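Local coordinates for bifunctional protein PutA (Bdellovibrio bacteriovorus, PDB 5UR2) that probably oxidises L-proline to L-glutamate in two steps, with an FAD-dependent proline dehydrogenase and an NAD+-dependent L-glutamate gamma-semialdehyde dehydrogenase joined in one chain, at residues 285-290 / 342-347; 220-225 / 254-259; 15-20 / 359-364; 392-395 / 399-402. All coordinates share one frame; numbering follows the deposited sequence.

Interaction 1 of 4, residues 285-290 / 342-347; sequences SLTEFA and LENIKF
Thr-287 and Ala-290, one turn apart on helix 279-293, pack against Asn-344 and Phe-347, where the chain runs out of helix 327-343 on its way to strand 349-353. Both elements belong to the closed eight-stranded barrel of the proline dehydrogenase part, a TIM-barrel fold, and the contact joins an outer helix to the loop that leaves the outer helix of the next beta-alpha unit.

The packed part has two points. The methyl CG2 of Thr-287 stands over the face of the Asn-344 amide, 3.7 Å from its CG and almost directly above that atom, with OD1 and ND2 at similar range. The threonine torsion explains this: OG1 lies beside the backbone N (chi1 -60°), where it bonds Val-283 O of its own helix, which leaves CG2 anti to that N, pointing at the amide. Asn-344 ND2 likewise bonds a carbonyl one turn back, Tyr-340 O, so the hydroxyl and the amide NH2 each bond back into their own part of the chain and the interface between the two residues is methyl against amide. The second point is Ala-290 CB, lying 3.4 Å from Phe-347 O; here the backbones come closest, with the CA atoms of Ala-290 and Phe-347 5.9 Å apart.

The other side is looser. Phe-347 starts out toward the helix, its CB 4.3 Å from Ala-290 CB, but the ring then turns away and remains partly exposed. In place of a direct polar bond, a water spans the two backbones at this margin, donating to Ala-290 O at 2.9 Å and to Phe-347 O, also at 2.9 Å.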
loop_
_atom_site.group_PDB
_atom_site.type_symbol
_atom_site.label_atom_id
_atom_site.label_comp_id
_atom_site.label_asym_id
_atom_site.label_seq_id
_atom_site.Cartn_x
_atom_site.Cartn_y
_atom_site.Cartn_z
ATOM N N SER B 285 -29.500 -33.632 -30.844
ATOM C CA SER B 285 -30.423 -32.679 -31.441
ATOM C C SER B 285 -30.314 -32.691 -32.965
ATOM O O SER B 285 -31.329 -32.669 -33.668
ATOM C CB SER B 285 -30.148 -31.296 -30.843
ATOM O OG SER B 285 -30.975 -30.324 -31.427
ATOM N N LEU B 286 -29.092 -32.774 -33.496
ATOM C CA LEU B 286 -28.908 -32.891 -34.945
ATOM C C LEU B 286 -29.469 -34.201 -35.497
ATOM O O LEU B 286 -29.908 -34.244 -36.654
ATOM C CB LEU B 286 -27.431 -32.757 -35.301
ATOM C CG LEU B 286 -26.839 -31.340 -35.249
ATOM C CD1 LEU B 286 -25.308 -31.402 -35.272
ATOM C CD2 LEU B 286 -27.337 -30.546 -36.435
ATOM N N THR B 287 -29.439 -35.288 -34.715
ATOM C CA THR B 287 -30.008 -36.549 -35.195
ATOM C C THR B 287 -31.529 -36.454 -35.330
ATOM O O THR B 287 -32.093 -36.869 -36.351
ATOM C CB THR B 287 -29.621 -37.708 -34.260
ATOM O OG1 THR B 287 -28.193 -37.834 -34.207
ATOM C CG2 THR B 287 -30.191 -39.031 -34.767
ATOM N N GLU B 288 -32.207 -35.890 -34.324
ATOM C CA GLU B 288 -33.648 -35.670 -34.443
ATOM C C GLU B 288 -33.960 -34.823 -35.662
ATOM O O GLU B 288 -34.883 -35.129 -36.422
ATOM C CB GLU B 288 -34.197 -34.977 -33.188
ATOM C CG GLU B 288 -34.031 -35.778 -31.919
ATOM C CD GLU B 288 -34.682 -37.153 -32.018
ATOM O OE1 GLU B 288 -35.933 -37.216 -31.950
ATOM O OE2 GLU B 288 -33.946 -38.160 -32.183
ATOM N N PHE B 289 -33.168 -33.775 -35.879
ATOM C CA PHE B 289 -33.377 -32.912 -37.030
ATOM C C PHE B 289 -33.175 -33.667 -38.342
ATOM O O PHE B 289 -33.974 -33.521 -39.276
ATOM C CB PHE B 289 -32.437 -31.705 -36.938
ATOM C CG PHE B 289 -32.349 -30.941 -38.198
ATOM C CD1 PHE B 289 -33.380 -30.112 -38.583
ATOM C CD2 PHE B 289 -31.249 -31.077 -39.020
ATOM C CE1 PHE B 289 -33.304 -29.418 -39.763
ATOM C CE2 PHE B 289 -31.169 -30.384 -40.195
ATOM C CZ PHE B 289 -32.197 -29.556 -40.570
ATOM N N ALA B 290 -32.142 -34.519 -38.416
ATOM C CA ALA B 290 -31.911 -35.299 -39.632
ATOM C C ALA B 290 -33.116 -36.171 -39.955
ATOM O O ALA B 290 -33.490 -36.331 -41.124
ATOM C CB ALA B 290 -30.656 -36.164 -39.489
ATOM N N LEU B 342 -23.186 -43.572 -34.948
ATOM C CA LEU B 342 -23.179 -44.883 -35.591
ATOM C C LEU B 342 -24.496 -45.612 -35.358
ATOM O O LEU B 342 -25.062 -46.206 -36.284
ATOM C CB LEU B 342 -22.010 -45.714 -35.066
ATOM C CG LEU B 342 -20.649 -45.253 -35.554
ATOM C CD1 LEU B 342 -19.549 -46.027 -34.816
ATOM C CD2 LEU B 342 -20.572 -45.443 -37.086
ATOM N N GLU B 343 -25.010 -45.543 -34.127
ATOM C CA GLU B 343 -26.289 -46.162 -33.808
ATOM C C GLU B 343 -27.407 -45.649 -34.699
ATOM O O GLU B 343 -28.362 -46.385 -34.982
ATOM C CB GLU B 343 -26.630 -45.896 -32.348
ATOM C CG GLU B 343 -27.825 -46.646 -31.883
ATOM C CD GLU B 343 -27.519 -48.116 -31.732
ATOM O OE1 GLU B 343 -26.522 -48.448 -31.037
ATOM O OE2 GLU B 343 -28.268 -48.924 -32.323
ATOM N N ASN B 344 -27.262 -44.431 -35.220
ATOM C CA ASN B 344 -28.286 -43.764 -36.014
ATOM C C ASN B 344 -27.809 -43.501 -37.434
ATOM O O ASN B 344 -28.278 -42.565 -38.087
ATOM C CB ASN B 344 -28.705 -42.443 -35.368
ATOM C CG ASN B 344 -29.523 -42.637 -34.105
ATOM O OD1 ASN B 344 -30.721 -42.859 -34.190
ATOM N ND2 ASN B 344 -28.898 -42.478 -32.931
ATOM N N ILE B 345 -26.899 -44.338 -37.933
ATOM C CA ILE B 345 -26.293 -44.074 -39.228
ATOM C C ILE B 345 -27.332 -44.057 -40.347
ATOM O O ILE B 345 -27.085 -43.466 -41.404
ATOM C CB ILE B 345 -25.161 -45.090 -39.502
ATOM C CG1 ILE B 345 -24.316 -44.640 -40.698
ATOM C CG2 ILE B 345 -25.708 -46.515 -39.674
ATOM C CD1 ILE B 345 -23.018 -45.380 -40.829
ATOM N N LYS B 346 -28.511 -44.648 -40.123
ATOM C CA LYS B 346 -29.584 -44.568 -41.117
ATOM C C LYS B 346 -30.002 -43.127 -41.396
ATOM O O LYS B 346 -30.404 -42.804 -42.518
ATOM C CB LYS B 346 -30.802 -45.380 -40.659
ATOM N N PHE B 347 -29.920 -42.250 -40.402
ATOM C CA PHE B 347 -30.412 -40.885 -40.540
ATOM C C PHE B 347 -29.316 -39.852 -40.734
ATOM O O PHE B 347 -29.577 -38.788 -41.309
ATOM C CB PHE B 347 -31.217 -40.473 -39.301
ATOM C CG PHE B 347 -32.369 -41.376 -38.984
ATOM C CD1 PHE B 347 -33.489 -41.404 -39.803
ATOM C CD2 PHE B 347 -32.342 -42.191 -37.865
ATOM C CE1 PHE B 347 -34.567 -42.225 -39.509
ATOM C CE2 PHE B 347 -33.421 -43.018 -37.566
ATOM C CZ PHE B 347 -34.530 -43.035 -38.389
HETATM O O HOH W 1 -32.272 -38.603 -42.468
#

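Interaction 2 of 4, residues 220-225 / 254-259; sequences DRLRPV and TELINE
Arg-223 and Glu-259 form a two-bonded, side-on salt bridge between outer helix 211-232 of the TIM barrel and the turn after its neighbour, helix 246-257. NE of Arg-223 donates to Glu-259 OE1 at 3.0 Å, and NH2 of Arg-223 to Glu-259 OE2 at 2.7 Å. Both N-H...O angles are 168°, both oxygens use their syn lone pairs, and the two planes lie only 14° apart, so the flat groups meet edge to edge.

A third bond fixes the guanidinium from its own helix: Arg-223 NH1 reaches Asp-220 OD1 at 2.7 Å, on the anti side of that oxygen. Two carboxylates thus hold one arginine in its plane, and their negative charge is probably balanced further by Lys-216, which pairs with Asp-220. The bend of the arginine chain at chi3 (-66°) swings the group across to Glu-259.

Packing fills in beside the salt bridge. Leu-256, which with Arg-223 makes the closest backbone approach (7.2 Å between their CA atoms), divides its two methyls. CD1 lies 3.9 Å from Arg-223 NE, obliquely to the guanidinium, whereas CD2 rests 3.6 Å from Leu-222 CB.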
loop_
_atom_site.group_PDB
_atom_site.type_symbol
_atom_site.label_atom_id
_atom_site.label_comp_id
_atom_site.label_asym_id
_atom_site.label_seq_id
_atom_site.Cartn_x
_atom_site.Cartn_y
_atom_site.Cartn_z
ATOM N N ASP B 220 -27.884 -16.113 -46.146
ATOM C CA ASP B 220 -27.883 -15.556 -47.495
ATOM C C ASP B 220 -26.509 -15.677 -48.139
ATOM O O ASP B 220 -26.407 -15.903 -49.345
ATOM C CB ASP B 220 -28.316 -14.081 -47.489
ATOM C CG ASP B 220 -29.784 -13.888 -47.150
ATOM O OD1 ASP B 220 -30.527 -14.885 -47.152
ATOM O OD2 ASP B 220 -30.197 -12.725 -46.918
ATOM N N ARG B 221 -25.438 -15.522 -47.356
ATOM C CA ARG B 221 -24.109 -15.601 -47.946
ATOM C C ARG B 221 -23.709 -17.040 -48.229
ATOM O O ARG B 221 -23.010 -17.297 -49.217
ATOM C CB ARG B 221 -23.084 -14.934 -47.029
ATOM C CG ARG B 221 -23.433 -13.504 -46.625
ATOM C CD ARG B 221 -23.161 -12.512 -47.729
ATOM N NE ARG B 221 -23.615 -11.156 -47.400
ATOM C CZ ARG B 221 -22.884 -10.219 -46.800
ATOM N NH1 ARG B 221 -21.641 -10.468 -46.423
ATOM N NH2 ARG B 221 -23.405 -9.018 -46.574
ATOM N N LEU B 222 -24.161 -17.981 -47.389
ATOM C CA LEU B 222 -23.867 -19.402 -47.584
ATOM C C LEU B 222 -24.691 -20.002 -48.710
ATOM O O LEU B 222 -24.213 -20.893 -49.427
ATOM C CB LEU B 222 -24.134 -20.193 -46.304
ATOM C CG LEU B 222 -22.935 -20.746 -45.547
ATOM C CD1 LEU B 222 -23.409 -21.741 -44.487
ATOM C CD2 LEU B 222 -21.974 -21.396 -46.512
ATOM N N ARG B 223 -25.928 -19.543 -48.867
ATOM C CA ARG B 223 -26.855 -20.178 -49.801
ATOM C C ARG B 223 -26.289 -20.353 -51.206
ATOM O O ARG B 223 -26.382 -21.468 -51.736
ATOM C CB ARG B 223 -28.174 -19.386 -49.824
ATOM C CG ARG B 223 -29.292 -20.052 -50.641
ATOM C CD ARG B 223 -30.632 -19.323 -50.480
ATOM N NE ARG B 223 -31.171 -19.403 -49.120
ATOM C CZ ARG B 223 -31.169 -18.407 -48.234
ATOM N NH1 ARG B 223 -30.649 -17.216 -48.530
ATOM N NH2 ARG B 223 -31.705 -18.613 -47.043
ATOM N N PRO B 224 -25.682 -19.350 -51.853
ATOM C CA PRO B 224 -25.153 -19.596 -53.213
ATOM C C PRO B 224 -24.031 -20.622 -53.247
ATOM O O PRO B 224 -23.886 -21.326 -54.256
ATOM C CB PRO B 224 -24.645 -18.218 -53.658
ATOM C CG PRO B 224 -25.207 -17.238 -52.672
ATOM C CD PRO B 224 -25.414 -17.972 -51.405
ATOM N N VAL B 225 -23.220 -20.714 -52.180
ATOM C CA VAL B 225 -22.158 -21.719 -52.134
ATOM C C VAL B 225 -22.762 -23.110 -52.016
ATOM O O VAL B 225 -22.363 -24.045 -52.724
ATOM C CB VAL B 225 -21.178 -21.451 -50.974
ATOM C CG1 VAL B 225 -20.059 -22.490 -50.991
ATOM C CG2 VAL B 225 -20.627 -20.056 -51.032
ATOM N N THR B 254 -28.668 -25.825 -40.064
ATOM C CA THR B 254 -29.857 -26.666 -40.090
ATOM C C THR B 254 -31.010 -25.974 -40.811
ATOM O O THR B 254 -31.747 -26.618 -41.561
ATOM C CB THR B 254 -30.256 -27.071 -38.665
ATOM O OG1 THR B 254 -30.343 -25.908 -37.825
ATOM C CG2 THR B 254 -29.251 -28.052 -38.085
ATOM N N GLU B 255 -31.188 -24.667 -40.599
ATOM C CA GLU B 255 -32.253 -23.971 -41.312
ATOM C C GLU B 255 -31.970 -23.942 -42.806
ATOM O O GLU B 255 -32.886 -24.101 -43.621
ATOM C CB GLU B 255 -32.432 -22.552 -40.763
ATOM C CG GLU B 255 -32.996 -22.471 -39.321
ATOM C CD GLU B 255 -33.093 -21.019 -38.828
ATOM O OE1 GLU B 255 -33.051 -20.110 -39.678
ATOM O OE2 GLU B 255 -33.232 -20.775 -37.616
ATOM N N LEU B 256 -30.700 -23.755 -43.181
ATOM C CA LEU B 256 -30.334 -23.665 -44.589
ATOM C C LEU B 256 -30.629 -24.972 -45.328
ATOM O O LEU B 256 -31.280 -24.964 -46.381
ATOM C CB LEU B 256 -28.861 -23.271 -44.719
ATOM C CG LEU B 256 -28.379 -22.894 -46.117
ATOM C CD1 LEU B 256 -29.202 -21.729 -46.691
ATOM C CD2 LEU B 256 -26.891 -22.536 -46.073
ATOM N N ILE B 257 -30.140 -26.106 -44.806
ATOM C CA ILE B 257 -30.288 -27.377 -45.519
ATOM C C ILE B 257 -31.676 -27.980 -45.375
ATOM O O ILE B 257 -31.951 -29.018 -45.996
ATOM C CB ILE B 257 -29.264 -28.457 -45.096
ATOM C CG1 ILE B 257 -29.592 -29.042 -43.723
ATOM C CG2 ILE B 257 -27.813 -27.905 -45.096
ATOM C CD1 ILE B 257 -28.832 -30.361 -43.433
ATOM N N ASN B 258 -32.556 -27.377 -44.578
ATOM C CA ASN B 258 -33.959 -27.773 -44.534
ATOM C C ASN B 258 -34.842 -26.956 -45.470
ATOM O O ASN B 258 -36.049 -27.215 -45.530
ATOM C CB ASN B 258 -34.522 -27.694 -43.108
ATOM C CG ASN B 258 -35.750 -28.592 -42.921
ATOM O OD1 ASN B 258 -35.781 -29.728 -43.405
ATOM N ND2 ASN B 258 -36.763 -28.088 -42.221
ATOM N N GLU B 259 -34.282 -25.973 -46.178
ATOM C CA GLU B 259 -35.053 -25.208 -47.148
ATOM C C GLU B 259 -35.443 -26.084 -48.350
ATOM O O GLU B 259 -34.738 -27.040 -48.687
ATOM C CB GLU B 259 -34.267 -23.981 -47.616
ATOM C CG GLU B 259 -33.964 -22.986 -46.490
ATOM C CD GLU B 259 -33.091 -21.822 -46.947
ATOM O OE1 GLU B 259 -32.705 -21.782 -48.145
ATOM O OE2 GLU B 259 -32.779 -20.953 -46.097
#

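Interaction 3 of 4, residues 15-20 / 359-364; sequences EEILKR and TLAACM
Ile-17 meets Met-364 and Ala-361 with no flat group lying between them. The flat groups sit to one side, on helix 6-22 itself: the Arg-20 guanidinium has Glu-16 OE2 at its edge and in its plane, with a weak bond of 3.4 Å from Arg-20 NE to Glu-16 OE2. That pair spans one turn of the helix and stays out of the contact with 359-364.

The contact proper is apolar and thin, burying 106 Å² in all. Ile-17 and Met-364 reach toward each other tip to tip, Ile-17 CD1 lying 4.0 Å from Met-364 CE and equally far from its SD. The methionine can extend this far because its chain is straight beyond CG, with CE anti to CB (chi3 -179°). Ala-361 CB, one turn earlier on the helix, faces the same methyl, 4.3 Å from Ile-17 CD1. The short alanine marks the nearest backbone pair, with 8.0 Å between the CA atoms of Ile-17 and Ala-361. Met-396 also lies against Ile-17, and Phe-379 and Tyr-398 against Met-364.

All three touching residues are buried, so this is van der Waals packing between an N-terminal helix and barrel helix 357-369; its chemistry implies a nonpolar join that rests on dispersion and burial.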
loop_
_atom_site.group_PDB
_atom_site.type_symbol
_atom_site.label_atom_id
_atom_site.label_comp_id
_atom_site.label_asym_id
_atom_site.label_seq_id
_atom_site.Cartn_x
_atom_site.Cartn_y
_atom_site.Cartn_z
ATOM N N GLU B 15 -3.612 -52.319 -31.011
ATOM C CA GLU B 15 -2.325 -53.001 -31.087
ATOM C C GLU B 15 -2.018 -53.445 -32.512
ATOM O O GLU B 15 -0.867 -53.354 -32.958
ATOM C CB GLU B 15 -2.305 -54.197 -30.133
ATOM C CG GLU B 15 -2.256 -53.808 -28.659
ATOM C CD GLU B 15 -2.345 -55.013 -27.733
ATOM O OE1 GLU B 15 -2.598 -56.124 -28.235
ATOM O OE2 GLU B 15 -2.158 -54.850 -26.506
ATOM N N GLU B 16 -3.034 -53.910 -33.251
ATOM C CA GLU B 16 -2.823 -54.253 -34.655
ATOM C C GLU B 16 -2.406 -53.037 -35.465
ATOM O O GLU B 16 -1.455 -53.108 -36.252
ATOM C CB GLU B 16 -4.090 -54.860 -35.252
ATOM C CG GLU B 16 -4.009 -55.093 -36.761
ATOM C CD GLU B 16 -5.337 -55.548 -37.363
ATOM O OE1 GLU B 16 -6.279 -55.837 -36.583
ATOM O OE2 GLU B 16 -5.427 -55.636 -38.610
ATOM N N ILE B 17 -3.076 -51.899 -35.247
ATOM C CA ILE B 17 -2.776 -50.688 -36.010
ATOM C C ILE B 17 -1.347 -50.235 -35.750
ATOM O O ILE B 17 -0.608 -49.899 -36.684
ATOM C CB ILE B 17 -3.800 -49.582 -35.675
ATOM C CG1 ILE B 17 -5.181 -49.951 -36.232
ATOM C CG2 ILE B 17 -3.319 -48.217 -36.159
ATOM C CD1 ILE B 17 -6.290 -49.022 -35.763
ATOM N N LEU B 18 -0.922 -50.250 -34.490
ATOM C CA LEU B 18 0.445 -49.854 -34.172
ATOM C C LEU B 18 1.465 -50.864 -34.700
ATOM O O LEU B 18 2.589 -50.483 -35.054
ATOM C CB LEU B 18 0.590 -49.658 -32.664
ATOM C CG LEU B 18 -0.243 -48.487 -32.112
ATOM C CD1 LEU B 18 -0.368 -48.552 -30.606
ATOM C CD2 LEU B 18 0.352 -47.158 -32.507
ATOM N N LYS B 19 1.113 -52.151 -34.734
ATOM C CA LYS B 19 2.042 -53.142 -35.274
ATOM C C LYS B 19 2.273 -52.914 -36.763
ATOM O O LYS B 19 3.422 -52.884 -37.225
ATOM C CB LYS B 19 1.525 -54.559 -35.010
ATOM C CG LYS B 19 2.410 -55.666 -35.553
ATOM C CD LYS B 19 3.867 -55.532 -35.102
ATOM C CE LYS B 19 4.072 -55.874 -33.627
ATOM N NZ LYS B 19 5.517 -56.131 -33.308
ATOM N N ARG B 20 1.188 -52.711 -37.521
ATOM C CA ARG B 20 1.309 -52.402 -38.942
ATOM C C ARG B 20 2.139 -51.145 -39.163
ATOM O O ARG B 20 2.906 -51.058 -40.129
ATOM C CB ARG B 20 -0.070 -52.197 -39.569
ATOM C CG ARG B 20 -0.933 -53.417 -39.759
ATOM C CD ARG B 20 -2.317 -52.943 -40.206
ATOM N NE ARG B 20 -3.226 -54.018 -40.597
ATOM C CZ ARG B 20 -3.350 -54.489 -41.835
ATOM N NH1 ARG B 20 -2.599 -53.998 -42.817
ATOM N NH2 ARG B 20 -4.224 -55.457 -42.083
ATOM N N THR B 359 -8.789 -43.570 -30.378
ATOM C CA THR B 359 -10.053 -43.063 -30.913
ATOM C C THR B 359 -10.459 -43.801 -32.182
ATOM O O THR B 359 -11.609 -44.237 -32.327
ATOM C CB THR B 359 -9.924 -41.564 -31.202
ATOM O OG1 THR B 359 -9.473 -40.883 -30.020
ATOM C CG2 THR B 359 -11.281 -40.972 -31.665
ATOM N N LEU B 360 -9.529 -43.926 -33.129
ATOM C CA LEU B 360 -9.835 -44.616 -34.378
ATOM C C LEU B 360 -10.237 -46.070 -34.133
ATOM O O LEU B 360 -11.190 -46.566 -34.746
ATOM C CB LEU B 360 -8.631 -44.539 -35.322
ATOM C CG LEU B 360 -8.189 -43.128 -35.742
ATOM C CD1 LEU B 360 -6.840 -43.150 -36.457
ATOM C CD2 LEU B 360 -9.232 -42.515 -36.635
ATOM N N ALA B 361 -9.511 -46.775 -33.259
ATOM C CA ALA B 361 -9.803 -48.187 -33.005
ATOM C C ALA B 361 -11.157 -48.364 -32.324
ATOM O O ALA B 361 -11.878 -49.326 -32.609
ATOM C CB ALA B 361 -8.698 -48.818 -32.152
ATOM N N ALA B 362 -11.511 -47.463 -31.408
ATOM C CA ALA B 362 -12.829 -47.529 -30.780
ATOM C C ALA B 362 -13.935 -47.353 -31.816
ATOM O O ALA B 362 -14.901 -48.120 -31.850
ATOM C CB ALA B 362 -12.938 -46.468 -29.684
ATOM N N CYS B 363 -13.789 -46.367 -32.702
ATOM C CA CYS B 363 -14.786 -46.181 -33.746
ATOM C C CYS B 363 -14.932 -47.441 -34.597
ATOM O O CYS B 363 -16.053 -47.860 -34.910
ATOM C CB CYS B 363 -14.415 -44.984 -34.610
ATOM S SG CYS B 363 -14.559 -43.382 -33.774
ATOM N N MET B 364 -13.814 -48.068 -34.962
ATOM C CA MET B 364 -13.882 -49.259 -35.803
ATOM C C MET B 364 -14.699 -50.346 -35.134
ATOM O O MET B 364 -15.535 -50.992 -35.778
ATOM C CB MET B 364 -12.484 -49.789 -36.109
ATOM C CG MET B 364 -11.654 -48.921 -37.028
ATOM S SD MET B 364 -9.970 -49.549 -37.158
ATOM C CE MET B 364 -9.272 -48.328 -38.264
#

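Interaction 4 of 4, residues 392-395 / 399-402; sequences TIVD and RMRE
This is a buried helix-to-strand packing contact inside a beta-alpha-beta unit of the TIM barrel, in which helix 387-395 lies against strand 400-406, the strand that follows it. Met-400 supplies the strand side, and Ile-393 and Val-394 the helix side; 6.4 Å separates the CA atoms of Val-394 and Met-400.

The methionine uses both ends of its side chain. CB touches Val-394 CG2 at 3.8 Å, close to the backbone. Farther out the chain folds back on itself, bent at chi2 (67°) and chi3 (55°), which carries CE to Ile-393: CE lies 3.6 Å from Ile-393 CG2 and 3.8 Å from its CB. The terminal methyl therefore rests against the branch of the isoleucine near its backbone, while CD1 of Ile-393 points on to Met-364 and Leu-360 of helix 357-369. Each helix side chain crosses that of Met-400 at about a right angle, so the contact consists of points rather than long parallel edges.

Only carbon atoms meet here, but a salt bridge from Glu-402 to Lys-390 ties the same helix and strand nearby. Strand 400-406 closes the barrel between strands 379-382 and 138-144: Met-400 is hydrogen-bonded through its backbone to Thr-139, its side chain also touches Phe-379 and Met-381, and Val-394 leans on Met-138.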
loop_
_atom_site.group_PDB
_atom_site.type_symbol
_atom_site.label_atom_id
_atom_site.label_comp_id
_atom_site.label_asym_id
_atom_site.label_seq_id
_atom_site.Cartn_x
_atom_site.Cartn_y
_atom_site.Cartn_z
ATOM N N THR B 392 -1.582 -46.642 -42.810
ATOM C CA THR B 392 -2.095 -47.889 -42.245
ATOM C C THR B 392 -3.612 -47.981 -42.383
ATOM O O THR B 392 -4.141 -49.024 -42.785
ATOM C CB THR B 392 -1.672 -48.009 -40.778
ATOM O OG1 THR B 392 -0.245 -48.111 -40.693
ATOM C CG2 THR B 392 -2.290 -49.245 -40.137
ATOM N N ILE B 393 -4.326 -46.893 -42.072
ATOM C CA ILE B 393 -5.784 -46.878 -42.203
ATOM C C ILE B 393 -6.203 -47.215 -43.626
ATOM O O ILE B 393 -7.179 -47.945 -43.846
ATOM C CB ILE B 393 -6.358 -45.511 -41.782
ATOM C CG1 ILE B 393 -6.026 -45.178 -40.331
ATOM C CG2 ILE B 393 -7.852 -45.489 -42.001
ATOM C CD1 ILE B 393 -6.637 -46.112 -39.341
ATOM N N VAL B 394 -5.495 -46.662 -44.615
ATOM C CA VAL B 394 -5.812 -46.945 -46.013
ATOM C C VAL B 394 -5.554 -48.412 -46.329
ATOM O O VAL B 394 -6.357 -49.066 -47.008
ATOM C CB VAL B 394 -5.010 -46.011 -46.941
ATOM C CG1 VAL B 394 -5.249 -46.371 -48.404
ATOM C CG2 VAL B 394 -5.365 -44.555 -46.676
ATOM N N ASP B 395 -4.416 -48.944 -45.866
ATOM C CA ASP B 395 -4.122 -50.360 -46.086
ATOM C C ASP B 395 -5.206 -51.249 -45.494
ATOM O O ASP B 395 -5.514 -52.306 -46.054
ATOM C CB ASP B 395 -2.769 -50.740 -45.481
ATOM C CG ASP B 395 -1.592 -50.102 -46.204
ATOM O OD1 ASP B 395 -1.739 -49.726 -47.392
ATOM O OD2 ASP B 395 -0.511 -50.003 -45.576
ATOM N N ARG B 399 -11.898 -45.678 -45.937
ATOM C CA ARG B 399 -11.878 -44.443 -46.708
ATOM C C ARG B 399 -11.258 -43.318 -45.877
ATOM O O ARG B 399 -11.750 -42.998 -44.789
ATOM C CB ARG B 399 -13.293 -44.078 -47.140
ATOM C CG ARG B 399 -13.345 -42.846 -48.014
ATOM C CD ARG B 399 -14.666 -42.740 -48.760
ATOM N NE ARG B 399 -15.788 -42.464 -47.872
ATOM C CZ ARG B 399 -16.638 -43.387 -47.435
ATOM N NH1 ARG B 399 -16.495 -44.655 -47.804
ATOM N NH2 ARG B 399 -17.640 -43.037 -46.641
ATOM N N MET B 400 -10.200 -42.698 -46.407
ATOM C CA MET B 400 -9.448 -41.660 -45.715
ATOM C C MET B 400 -9.534 -40.368 -46.513
ATOM O O MET B 400 -9.268 -40.357 -47.724
ATOM C CB MET B 400 -7.981 -42.063 -45.533
ATOM C CG MET B 400 -7.075 -40.922 -45.038
ATOM S SD MET B 400 -7.421 -40.338 -43.353
ATOM C CE MET B 400 -7.288 -41.921 -42.500
ATOM N N ARG B 401 -9.903 -39.286 -45.837
ATOM C CA ARG B 401 -10.020 -37.972 -46.452
ATOM C C ARG B 401 -9.049 -37.018 -45.776
ATOM O O ARG B 401 -9.063 -36.884 -44.549
ATOM C CB ARG B 401 -11.450 -37.435 -46.341
ATOM C CG ARG B 401 -11.645 -36.083 -47.010
ATOM C CD ARG B 401 -13.114 -35.602 -46.954
ATOM N NE ARG B 401 -14.042 -36.648 -47.351
ATOM C CZ ARG B 401 -14.360 -36.925 -48.611
ATOM N NH1 ARG B 401 -13.823 -36.224 -49.600
ATOM N NH2 ARG B 401 -15.209 -37.906 -48.884
ATOM N N GLU B 402 -8.211 -36.358 -46.570
ATOM C CA GLU B 402 -7.235 -35.409 -46.046
ATOM C C GLU B 402 -7.794 -33.998 -46.108
ATOM O O GLU B 402 -8.231 -33.539 -47.171
ATOM C CB GLU B 402 -5.928 -35.461 -46.834
ATOM C CG GLU B 402 -5.020 -36.621 -46.510
ATOM C CD GLU B 402 -3.662 -36.454 -47.161
ATOM O OE1 GLU B 402 -3.628 -36.498 -48.410
ATOM O OE2 GLU B 402 -2.649 -36.289 -46.445
#

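Overall arrangement
Interactions 1 to 3 lie in the outer layer of the proline dehydrogenase barrel, and interaction 4 between a helix and a barrel strand. Interactions 1, 2 and 4 join parts of the barrel to one another; interaction 3 adds helix 6-22 from the N-terminal region. In chain order interaction 2 precedes interaction 1, both nested in the long loop closed by interaction 3, and interaction 4 follows. Interactions 3 and 4, centres about 12 Å apart, touch: Met-364 CE lies 3.6 Å from Ile-393 CD1, joining helices 357-369 and 387-395, and Arg-20 CD lies 3.7 Å from Thr-392 CG2, so the N-terminal helix also packs on the barrel's closing unit. Interactions 1 and 2, about 20 Å between centres, meet where Leu-286 and Phe-289 pack on Thr-254.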